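Local atomic coordinates of putative metal-dependent hydrolase (Bacillus subtilis, PDB entry 6KNS), a protein that binds two zinc ions and calcium in a metallo-beta-lactamase fold and is probably a hydrolase, perhaps related in activity to tRNA 3'-processing endoribonucleases. Residues 26-31 against 156-161; 132-137 against 169-174; 212-217 against 244-249. All blocks are in the same frame, centred on the assembly; numbering follows the deposited sequence.

Contact 1 of 3, residues 26-31 against 156-161; sequences SGYLFQ and VVYTAD. With ZN (zinc ion), chain H; ZN (zinc ion), chain G.
Y158 reaches from strand 155-158 to Y28 on strand 27-32, and the two side chains cross at about a right angle. The CB of Y158 points toward segment 26-31, and with CG anti to the backbone N (chi1 174°) the ring extends toward strand 27-32. On the way, the N of A160 lies 3.5 Å above the centre of one ring face. Farther out, CE1 of Y158 rests 3.6 Å from CE2 of Y28, and CZ of Y158 packs on that same CE2. The rings meet obliquely, with planes at 53° and centroids 5.0 Å apart. At the tip, OH of Y158 lies 3.6 Å from CE2 of Y28 and 4.0 Å from CB of S26, and it hydrogen-bonds to OD2 of D40. The OH of Y28 is bonded to T216 and also meets a water at 2.6 Å; that water donates to OG of S26 and, weakly, to OH of Y158. The polar ends of this buried pair are thus satisfied. Farther along the strands, CG1 of V156 meets the edge of the F30 ring, 3.9 Å from CE2, and M7 touches both residues. Beyond Y158 the chain leads to D161, whose OD2 bridges the two zinc ions, 2.4 Å from the one that H65, H67 and H140 complete; D69, H70 and H217 complete the other. Two beta-sheets packed face to face, with a dinuclear zinc site at one end of the strands, are the core of the alpha-beta/beta-alpha sandwich of the metallo-beta-lactamase fold.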
loop_
_atom_site.group_PDB
_atom_site.type_symbol
_atom_site.label_atom_id
_atom_site.label_comp_id
_atom_site.label_asym_id
_atom_site.label_seq_id
_atom_site.Cartn_x
_atom_site.Cartn_y
_atom_site.Cartn_z
ATOM N N SER A 26 -1.566 1.216 9.723
ATOM C CA SER A 26 -2.884 1.175 10.317
ATOM C C SER A 26 -4.035 0.628 9.459
ATOM O O SER A 26 -4.328 1.123 8.390
ATOM C CB SER A 26 -3.275 2.543 10.839
ATOM O OG SER A 26 -2.371 2.983 11.846
ATOM N N GLY A 27 -4.698 -0.378 10.013
ATOM C CA GLY A 27 -5.912 -0.974 9.473
ATOM C C GLY A 27 -6.522 -1.929 10.493
ATOM O O GLY A 27 -5.831 -2.826 11.019
ATOM N N TYR A 28 -7.805 -1.729 10.806
ATOM C CA TYR A 28 -8.510 -2.558 11.817
ATOM C C TYR A 28 -9.851 -3.031 11.275
ATOM O O TYR A 28 -10.661 -2.217 10.811
ATOM C CB TYR A 28 -8.709 -1.771 13.101
ATOM C CG TYR A 28 -7.408 -1.222 13.558
ATOM C CD1 TYR A 28 -6.604 -1.944 14.412
ATOM C CD2 TYR A 28 -6.943 -0.006 13.084
ATOM C CE1 TYR A 28 -5.366 -1.463 14.809
ATOM C CE2 TYR A 28 -5.715 0.481 13.476
ATOM C CZ TYR A 28 -4.932 -0.260 14.349
ATOM O OH TYR A 28 -3.721 0.211 14.736
ATOM N N LEU A 29 -10.094 -4.340 11.356
ATOM C CA LEU A 29 -11.309 -4.915 10.824
ATOM C C LEU A 29 -12.291 -5.138 11.969
ATOM O O LEU A 29 -12.023 -5.928 12.873
ATOM C CB LEU A 29 -11.005 -6.227 10.117
ATOM C CG LEU A 29 -12.179 -7.134 9.704
ATOM C CD1 LEU A 29 -13.113 -6.490 8.700
ATOM C CD2 LEU A 29 -11.621 -8.400 9.113
ATOM N N PHE A 30 -13.434 -4.449 11.898
ATOM C CA PHE A 30 -14.507 -4.615 12.863
ATOM C C PHE A 30 -15.641 -5.387 12.234
ATOM O O PHE A 30 -16.133 -5.009 11.192
ATOM C CB PHE A 30 -15.026 -3.254 13.298
ATOM C CG PHE A 30 -14.112 -2.517 14.237
ATOM C CD1 PHE A 30 -12.908 -2.033 13.804
ATOM C CD2 PHE A 30 -14.487 -2.311 15.563
ATOM C CE1 PHE A 30 -12.088 -1.347 14.667
ATOM C CE2 PHE A 30 -13.681 -1.621 16.427
ATOM C CZ PHE A 30 -12.481 -1.146 15.996
ATOM N N GLN A 31 -16.066 -6.470 12.878
ATOM C CA GLN A 31 -17.106 -7.304 12.336
ATOM C C GLN A 31 -18.207 -7.530 13.311
ATOM O O GLN A 31 -17.974 -7.689 14.502
ATOM C CB GLN A 31 -16.551 -8.654 11.873
ATOM C CG GLN A 31 -15.620 -8.537 10.667
ATOM C CD GLN A 31 -15.002 -9.878 10.282
ATOM O OE1 GLN A 31 -14.167 -10.460 11.016
ATOM N NE2 GLN A 31 -15.434 -10.391 9.148
ATOM N N VAL A 156 -15.577 -0.352 21.695
ATOM C CA VAL A 156 -14.159 -0.240 21.450
ATOM C C VAL A 156 -13.801 1.213 21.154
ATOM O O VAL A 156 -14.467 1.863 20.367
ATOM C CB VAL A 156 -13.725 -1.157 20.262
ATOM C CG1 VAL A 156 -12.264 -1.014 19.964
ATOM C CG2 VAL A 156 -14.070 -2.637 20.572
ATOM N N VAL A 157 -12.723 1.709 21.755
ATOM C CA VAL A 157 -12.241 3.055 21.491
ATOM C C VAL A 157 -10.911 2.926 20.775
ATOM O O VAL A 157 -10.032 2.164 21.198
ATOM C CB VAL A 157 -12.093 3.887 22.794
ATOM C CG1 VAL A 157 -11.377 5.214 22.522
ATOM C CG2 VAL A 157 -13.462 4.148 23.432
ATOM N N TYR A 158 -10.792 3.664 19.677
ATOM C CA TYR A 158 -9.589 3.775 18.864
ATOM C C TYR A 158 -9.134 5.221 18.940
ATOM O O TYR A 158 -9.883 6.109 18.569
ATOM C CB TYR A 158 -9.937 3.434 17.414
ATOM C CG TYR A 158 -8.864 3.624 16.399
ATOM C CD1 TYR A 158 -7.574 3.136 16.615
ATOM C CD2 TYR A 158 -9.134 4.267 15.175
ATOM C CE1 TYR A 158 -6.564 3.277 15.628
ATOM C CE2 TYR A 158 -8.146 4.415 14.189
ATOM C CZ TYR A 158 -6.871 3.916 14.418
ATOM O OH TYR A 158 -5.896 4.053 13.462
ATOM N N THR A 159 -7.937 5.465 19.447
ATOM C CA THR A 159 -7.426 6.823 19.584
ATOM C C THR A 159 -7.035 7.450 18.245
ATOM O O THR A 159 -6.770 8.648 18.188
ATOM C CB THR A 159 -6.139 6.882 20.461
ATOM O OG1 THR A 159 -5.085 6.153 19.804
ATOM C CG2 THR A 159 -6.368 6.312 21.850
ATOM N N ALA A 160 -6.951 6.665 17.171
ATOM C CA ALA A 160 -6.256 7.122 15.992
ATOM C C ALA A 160 -4.897 7.672 16.464
ATOM O O ALA A 160 -4.291 7.127 17.409
ATOM C CB ALA A 160 -7.075 8.160 15.219
ATOM N N ASP A 161 -4.415 8.728 15.821
ATOM C CA ASP A 161 -3.140 9.329 16.179
ATOM C C ASP A 161 -3.360 10.557 17.004
ATOM O O ASP A 161 -4.144 11.421 16.620
ATOM C CB ASP A 161 -2.412 9.793 14.941
ATOM C CG ASP A 161 -1.887 8.649 14.096
ATOM O OD1 ASP A 161 -2.266 7.460 14.261
ATOM O OD2 ASP A 161 -1.047 8.990 13.282
HETATM ZN ZN ZN H . -0.906 10.584 11.540
HETATM ZN ZN ZN G . -0.372 7.473 11.759
HETATM O O HOH W 1 -2.886 2.631 14.429
#

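Contact 2 of 3, residues 132-137 against 169-174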
loop_
_atom_site.group_PDB
_atom_site.type_symbol
_atom_site.label_atom_id
_atom_site.label_comp_id
_atom_site.label_asym_id
_atom_site.label_seq_id
_atom_site.Cartn_x
_atom_site.Cartn_y
_atom_site.Cartn_z
ATOM N N THR A 132 -22.576 2.025 16.058
ATOM C CA THR A 132 -22.769 3.456 16.247
ATOM C C THR A 132 -21.383 3.996 16.614
ATOM O O THR A 132 -20.758 3.484 17.558
ATOM C CB THR A 132 -23.789 3.755 17.369
ATOM O OG1 THR A 132 -25.031 3.111 17.061
ATOM C CG2 THR A 132 -24.022 5.270 17.561
ATOM N N ILE A 133 -20.919 5.007 15.859
ATOM C CA ILE A 133 -19.589 5.587 16.026
ATOM C C ILE A 133 -19.737 7.040 16.456
ATOM O O ILE A 133 -20.547 7.784 15.888
ATOM C CB ILE A 133 -18.764 5.505 14.690
ATOM C CG1 ILE A 133 -18.803 4.087 14.125
ATOM C CG2 ILE A 133 -17.300 5.940 14.907
ATOM C CD1 ILE A 133 -18.034 3.942 12.848
ATOM N N THR A 134 -18.961 7.431 17.462
ATOM C CA THR A 134 -18.829 8.824 17.884
ATOM C C THR A 134 -17.335 9.175 17.854
ATOM O O THR A 134 -16.478 8.276 17.845
ATOM C CB THR A 134 -19.416 9.095 19.309
ATOM O OG1 THR A 134 -18.940 8.101 20.208
ATOM C CG2 THR A 134 -20.995 9.136 19.329
ATOM N N PHE A 135 -17.025 10.468 17.843
ATOM C CA PHE A 135 -15.689 10.974 17.441
ATOM C C PHE A 135 -15.117 11.954 18.455
ATOM O O PHE A 135 -15.867 12.659 19.101
ATOM C CB PHE A 135 -15.809 11.698 16.108
ATOM C CG PHE A 135 -16.343 10.828 15.013
ATOM C CD1 PHE A 135 -15.503 9.982 14.306
ATOM C CD2 PHE A 135 -17.684 10.782 14.751
ATOM C CE1 PHE A 135 -15.992 9.131 13.316
ATOM C CE2 PHE A 135 -18.175 9.955 13.749
ATOM C CZ PHE A 135 -17.326 9.113 13.045
ATOM N N LEU A 136 -13.795 12.000 18.563
ATOM C CA LEU A 136 -13.096 13.048 19.323
ATOM C C LEU A 136 -11.931 13.564 18.470
ATOM O O LEU A 136 -11.107 12.770 17.984
ATOM C CB LEU A 136 -12.576 12.500 20.644
ATOM C CG LEU A 136 -11.721 13.408 21.537
ATOM C CD1 LEU A 136 -12.550 14.593 22.084
ATOM C CD2 LEU A 136 -11.091 12.604 22.696
ATOM N N LYS A 137 -11.856 14.885 18.278
ATOM C CA LYS A 137 -10.705 15.460 17.571
ATOM C C LYS A 137 -9.415 15.233 18.365
ATOM O O LYS A 137 -9.408 15.392 19.586
ATOM C CB LYS A 137 -10.908 16.935 17.366
ATOM C CG LYS A 137 -10.024 17.527 16.282
ATOM C CD LYS A 137 -10.599 18.939 15.899
ATOM C CE LYS A 137 -9.728 19.610 14.849
ATOM N NZ LYS A 137 -8.296 19.542 15.280
ATOM N N ILE A 169 -10.206 10.820 28.291
ATOM C CA ILE A 169 -10.632 10.022 29.435
ATOM C C ILE A 169 -12.139 9.877 29.464
ATOM O O ILE A 169 -12.622 8.744 29.476
ATOM C CB ILE A 169 -10.033 10.533 30.764
ATOM C CG1 ILE A 169 -8.545 10.174 30.812
ATOM C CG2 ILE A 169 -10.752 9.948 31.995
ATOM C CD1 ILE A 169 -7.758 10.923 31.892
ATOM N N PRO A 170 -12.893 11.000 29.466
ATOM C CA PRO A 170 -14.350 10.882 29.322
ATOM C C PRO A 170 -14.781 10.211 28.023
ATOM O O PRO A 170 -15.709 9.420 28.023
ATOM C CB PRO A 170 -14.837 12.338 29.327
ATOM C CG PRO A 170 -13.730 13.138 29.916
ATOM C CD PRO A 170 -12.472 12.377 29.794
ATOM N N PHE A 171 -14.121 10.534 26.922
ATOM C CA PHE A 171 -14.428 9.883 25.654
ATOM C C PHE A 171 -14.361 8.354 25.706
ATOM O O PHE A 171 -15.217 7.682 25.141
ATOM C CB PHE A 171 -13.476 10.376 24.564
ATOM C CG PHE A 171 -13.836 9.899 23.180
ATOM C CD1 PHE A 171 -15.038 10.307 22.575
ATOM C CD2 PHE A 171 -12.967 9.075 22.470
ATOM C CE1 PHE A 171 -15.358 9.882 21.265
ATOM C CE2 PHE A 171 -13.266 8.654 21.179
ATOM C CZ PHE A 171 -14.449 9.055 20.571
ATOM N N SER A 172 -13.338 7.820 26.377
ATOM C CA SER A 172 -13.085 6.379 26.406
ATOM C C SER A 172 -13.749 5.694 27.602
ATOM O O SER A 172 -13.521 4.501 27.814
ATOM C CB SER A 172 -11.579 6.099 26.481
ATOM O OG SER A 172 -10.856 6.790 25.471
ATOM N N GLU A 173 -14.566 6.428 28.368
ATOM C CA GLU A 173 -15.123 5.913 29.615
ATOM C C GLU A 173 -15.809 4.544 29.497
ATOM O O GLU A 173 -16.747 4.343 28.721
ATOM C CB GLU A 173 -16.101 6.919 30.267
ATOM C CG GLU A 173 -16.461 6.486 31.685
ATOM C CD GLU A 173 -17.143 7.575 32.515
ATOM O OE1 GLU A 173 -17.773 8.486 31.934
ATOM O OE2 GLU A 173 -17.055 7.489 33.752
ATOM N N ASN A 174 -15.314 3.610 30.290
ATOM C CA ASN A 174 -15.832 2.257 30.342
ATOM C C ASN A 174 -15.717 1.463 29.051
ATOM O O ASN A 174 -16.383 0.459 28.910
ATOM C CB ASN A 174 -17.259 2.248 30.881
ATOM C CG ASN A 174 -17.362 2.890 32.256
ATOM O OD1 ASN A 174 -18.337 3.581 32.548
ATOM N ND2 ASN A 174 -16.360 2.671 33.103
#
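The backbones of strand 131-137 and the end of helix 168-171 come closest at L136 and F171, whose CA atoms are 7.2 Å apart. F171 supplies most of the contact. Its CG stands anti to the backbone N (chi1 -172°), which sends the ring off the helix and end-on toward the strand. L136 meets one face of this ring: its CB sits over the centre, 3.6 Å from the centroid and only 3° off the ring normal, in a CH-pi contact of nearly axial geometry. The isobutyl group then runs back in the opposite direction to the phenylalanine, bringing CD2 of L136 to 3.8 Å from CB of F171. The outer end of the ring presses on the main chain. CZ of F171 approaches the carbonyl O of T134 at 3.5 Å, with that oxygen at the ring edge, near its plane, while CE1 of F171 lies 3.5 Å from the carbonyl carbon of F135. OG1 of T134 borders the same end, 4.1 Å from CE1 of F171. The CB of F135 points away from segment 169-174, and its ring stacks with F120. S172 is the first residue to leave helical backbone angles, and its OG hydrogen-bonds to the carbonyl O of F168. R148, on the adjoining strand 145-150, bonds to the carbonyl oxygens of F171 and E173, while its main chain pairs with T134. The helix end thus spans the sheet from strand 131-137 over 145-150 to 155-158, where V157 touches F171 and S172, and S172 also meets I204 and A208 of helix 198-208.

Contact 3 of 3, residues 212-217 against 244-249. With ZN (zinc ion), chain G.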
loop_
_atom_site.group_PDB
_atom_site.type_symbol
_atom_site.label_atom_id
_atom_site.label_comp_id
_atom_site.label_asym_id
_atom_site.label_seq_id
_atom_site.Cartn_x
_atom_site.Cartn_y
_atom_site.Cartn_z
ATOM N N GLU A 212 -9.466 -3.337 28.801
ATOM C CA GLU A 212 -8.114 -3.720 28.482
ATOM C C GLU A 212 -7.520 -2.752 27.474
ATOM O O GLU A 212 -8.259 -1.962 26.878
ATOM C CB GLU A 212 -8.058 -5.154 27.955
ATOM C CG GLU A 212 -8.561 -5.347 26.539
ATOM C CD GLU A 212 -8.559 -6.802 26.120
ATOM O OE1 GLU A 212 -9.523 -7.476 26.506
ATOM O OE2 GLU A 212 -7.636 -7.248 25.389
ATOM N N LEU A 213 -6.205 -2.836 27.292
ATOM C CA LEU A 213 -5.460 -1.894 26.472
ATOM C C LEU A 213 -4.655 -2.631 25.398
ATOM O O LEU A 213 -3.981 -3.620 25.700
ATOM C CB LEU A 213 -4.546 -1.024 27.352
ATOM C CG LEU A 213 -3.619 -0.013 26.688
ATOM C CD1 LEU A 213 -4.442 0.975 25.839
ATOM C CD2 LEU A 213 -2.743 0.715 27.720
ATOM N N LEU A 214 -4.748 -2.134 24.163
ATOM C CA LEU A 214 -3.979 -2.634 23.017
ATOM C C LEU A 214 -3.141 -1.517 22.428
ATOM O O LEU A 214 -3.669 -0.518 21.979
ATOM C CB LEU A 214 -4.898 -3.185 21.917
ATOM C CG LEU A 214 -4.209 -3.816 20.697
ATOM C CD1 LEU A 214 -3.488 -5.118 21.081
ATOM C CD2 LEU A 214 -5.197 -4.090 19.579
ATOM N N LEU A 215 -1.830 -1.702 22.446
ATOM C CA LEU A 215 -0.902 -0.708 22.000
ATOM C C LEU A 215 -0.593 -0.921 20.529
ATOM O O LEU A 215 -0.261 -2.021 20.114
ATOM C CB LEU A 215 0.376 -0.803 22.846
ATOM C CG LEU A 215 0.175 -0.661 24.369
ATOM C CD1 LEU A 215 1.520 -0.870 25.118
ATOM C CD2 LEU A 215 -0.449 0.693 24.748
ATOM N N THR A 216 -0.659 0.140 19.739
ATOM C CA THR A 216 -0.477 0.032 18.304
ATOM C C THR A 216 0.266 1.275 17.732
ATOM O O THR A 216 0.820 2.107 18.480
ATOM C CB THR A 216 -1.860 -0.222 17.653
ATOM O OG1 THR A 216 -1.692 -0.523 16.264
ATOM C CG2 THR A 216 -2.809 0.997 17.816
ATOM N N HIS A 217 0.320 1.373 16.412
ATOM C CA HIS A 217 1.038 2.452 15.725
ATOM C C HIS A 217 2.488 2.445 16.171
ATOM O O HIS A 217 3.046 3.464 16.556
ATOM C CB HIS A 217 0.390 3.791 15.998
ATOM C CG HIS A 217 0.553 4.775 14.895
ATOM N ND1 HIS A 217 1.658 5.593 14.786
ATOM C CD2 HIS A 217 -0.236 5.043 13.819
ATOM C CE1 HIS A 217 1.521 6.357 13.714
ATOM N NE2 HIS A 217 0.383 6.039 13.107
ATOM N N SER A 244 -0.459 -7.871 13.176
ATOM C CA SER A 244 -1.440 -8.329 12.174
ATOM C C SER A 244 -1.960 -9.669 12.649
ATOM O O SER A 244 -1.187 -10.490 13.085
ATOM C CB SER A 244 -0.838 -8.493 10.755
ATOM O OG SER A 244 -0.337 -7.258 10.243
ATOM N N GLY A 245 -3.271 -9.859 12.630
ATOM C CA GLY A 245 -3.871 -11.113 13.068
ATOM C C GLY A 245 -4.363 -11.128 14.500
ATOM O O GLY A 245 -5.094 -12.045 14.925
ATOM N N PHE A 246 -3.936 -10.154 15.286
ATOM C CA PHE A 246 -4.445 -10.052 16.640
ATOM C C PHE A 246 -5.986 -9.952 16.630
ATOM O O PHE A 246 -6.542 -9.096 15.946
ATOM C CB PHE A 246 -3.861 -8.819 17.345
ATOM C CG PHE A 246 -4.330 -8.669 18.775
ATOM C CD1 PHE A 246 -5.511 -7.995 19.064
ATOM C CD2 PHE A 246 -3.580 -9.195 19.819
ATOM C CE1 PHE A 246 -5.943 -7.864 20.357
ATOM C CE2 PHE A 246 -4.006 -9.061 21.148
ATOM C CZ PHE A 246 -5.186 -8.404 21.410
ATOM N N VAL A 247 -6.662 -10.776 17.432
ATOM C CA VAL A 247 -8.111 -10.819 17.443
ATOM C C VAL A 247 -8.580 -10.479 18.847
ATOM O O VAL A 247 -8.103 -11.046 19.821
ATOM C CB VAL A 247 -8.681 -12.216 16.978
ATOM C CG1 VAL A 247 -10.127 -12.386 17.336
ATOM C CG2 VAL A 247 -8.458 -12.453 15.436
ATOM N N TRP A 248 -9.500 -9.523 18.931
ATOM C CA TRP A 248 -10.262 -9.263 20.154
ATOM C C TRP A 248 -11.714 -9.556 19.862
ATOM O O TRP A 248 -12.240 -9.118 18.850
ATOM C CB TRP A 248 -10.151 -7.800 20.579
ATOM C CG TRP A 248 -10.902 -7.507 21.839
ATOM C CD1 TRP A 248 -10.426 -7.631 23.112
ATOM C CD2 TRP A 248 -12.250 -7.046 21.963
ATOM N NE1 TRP A 248 -11.390 -7.256 24.011
ATOM C CE2 TRP A 248 -12.515 -6.896 23.333
ATOM C CE3 TRP A 248 -13.257 -6.725 21.046
ATOM C CZ2 TRP A 248 -13.728 -6.437 23.815
ATOM C CZ3 TRP A 248 -14.485 -6.273 21.538
ATOM C CH2 TRP A 248 -14.702 -6.147 22.907
ATOM N N GLU A 249 -12.375 -10.270 20.758
ATOM C CA GLU A 249 -13.777 -10.564 20.550
ATOM C C GLU A 249 -14.536 -10.534 21.879
ATOM O O GLU A 249 -14.064 -11.046 22.884
ATOM C CB GLU A 249 -13.908 -11.902 19.826
ATOM C CG GLU A 249 -15.327 -12.238 19.401
ATOM C CD GLU A 249 -15.394 -13.253 18.263
ATOM O OE1 GLU A 249 -14.387 -13.938 17.990
ATOM O OE2 GLU A 249 -16.459 -13.365 17.628
HETATM ZN ZN ZN G . -0.372 7.473 11.759
#
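Two side-chain pairs join these segments, E212 with W248 and L214 with F246. NE1 of W248 donates a weak hydrogen bond to OE1 of E212, 3.1 Å long and bent to 136° at the hydrogen. The oxygen lies in the plane of the indole, at its edge, while the carboxylate is turned almost perpendicular to the ring. CG of E212 lies between the backbone N and the carbonyl carbon (chi1 74°), and the extended chain beyond carries the carboxylate to the indole; the nearest atom of its side chain is about 4 Å from a bound calcium ion. In the second pair, CD1 of L214 lies over one face of the F246 ring, 3.8 Å from the centroid and 14° off the normal, a CH-pi contact displaced toward the rim. Around these pairs, L177 touches both E212 and W248, and V11 touches both L214 and F246. Past the end of strand 212-216, NE2 of H217 binds a zinc ion at 2.1 Å together with D69, H70 and D161. Strand 212-216 runs between strands 177-181 and 238-241 of one sheet, and strand 247-249 borders strand 7-13 at the margin of the other.

Contact 1 lies near the centre of the chain, with contact 3 about 9 Å and contact 2 about 12 Å away; contacts 2 and 3 are about 18 Å apart, all centre to centre. All three reach the sheet of strands 131-137, 155-158 and 212-216; contacts 1 and 3 also reach the other, through strands 27-32 and 247-249. V156 packs on W248, joining contacts 1 and 3, and V157 on F171 and S172, joining 1 and 2. In sequence, contacts 1 and 2 interlock, and contact 3 opens after both. D161 and H217, each following a strand of the same sheet, bind one zinc ion together, so contacts 1 and 3 run up to the metal centre.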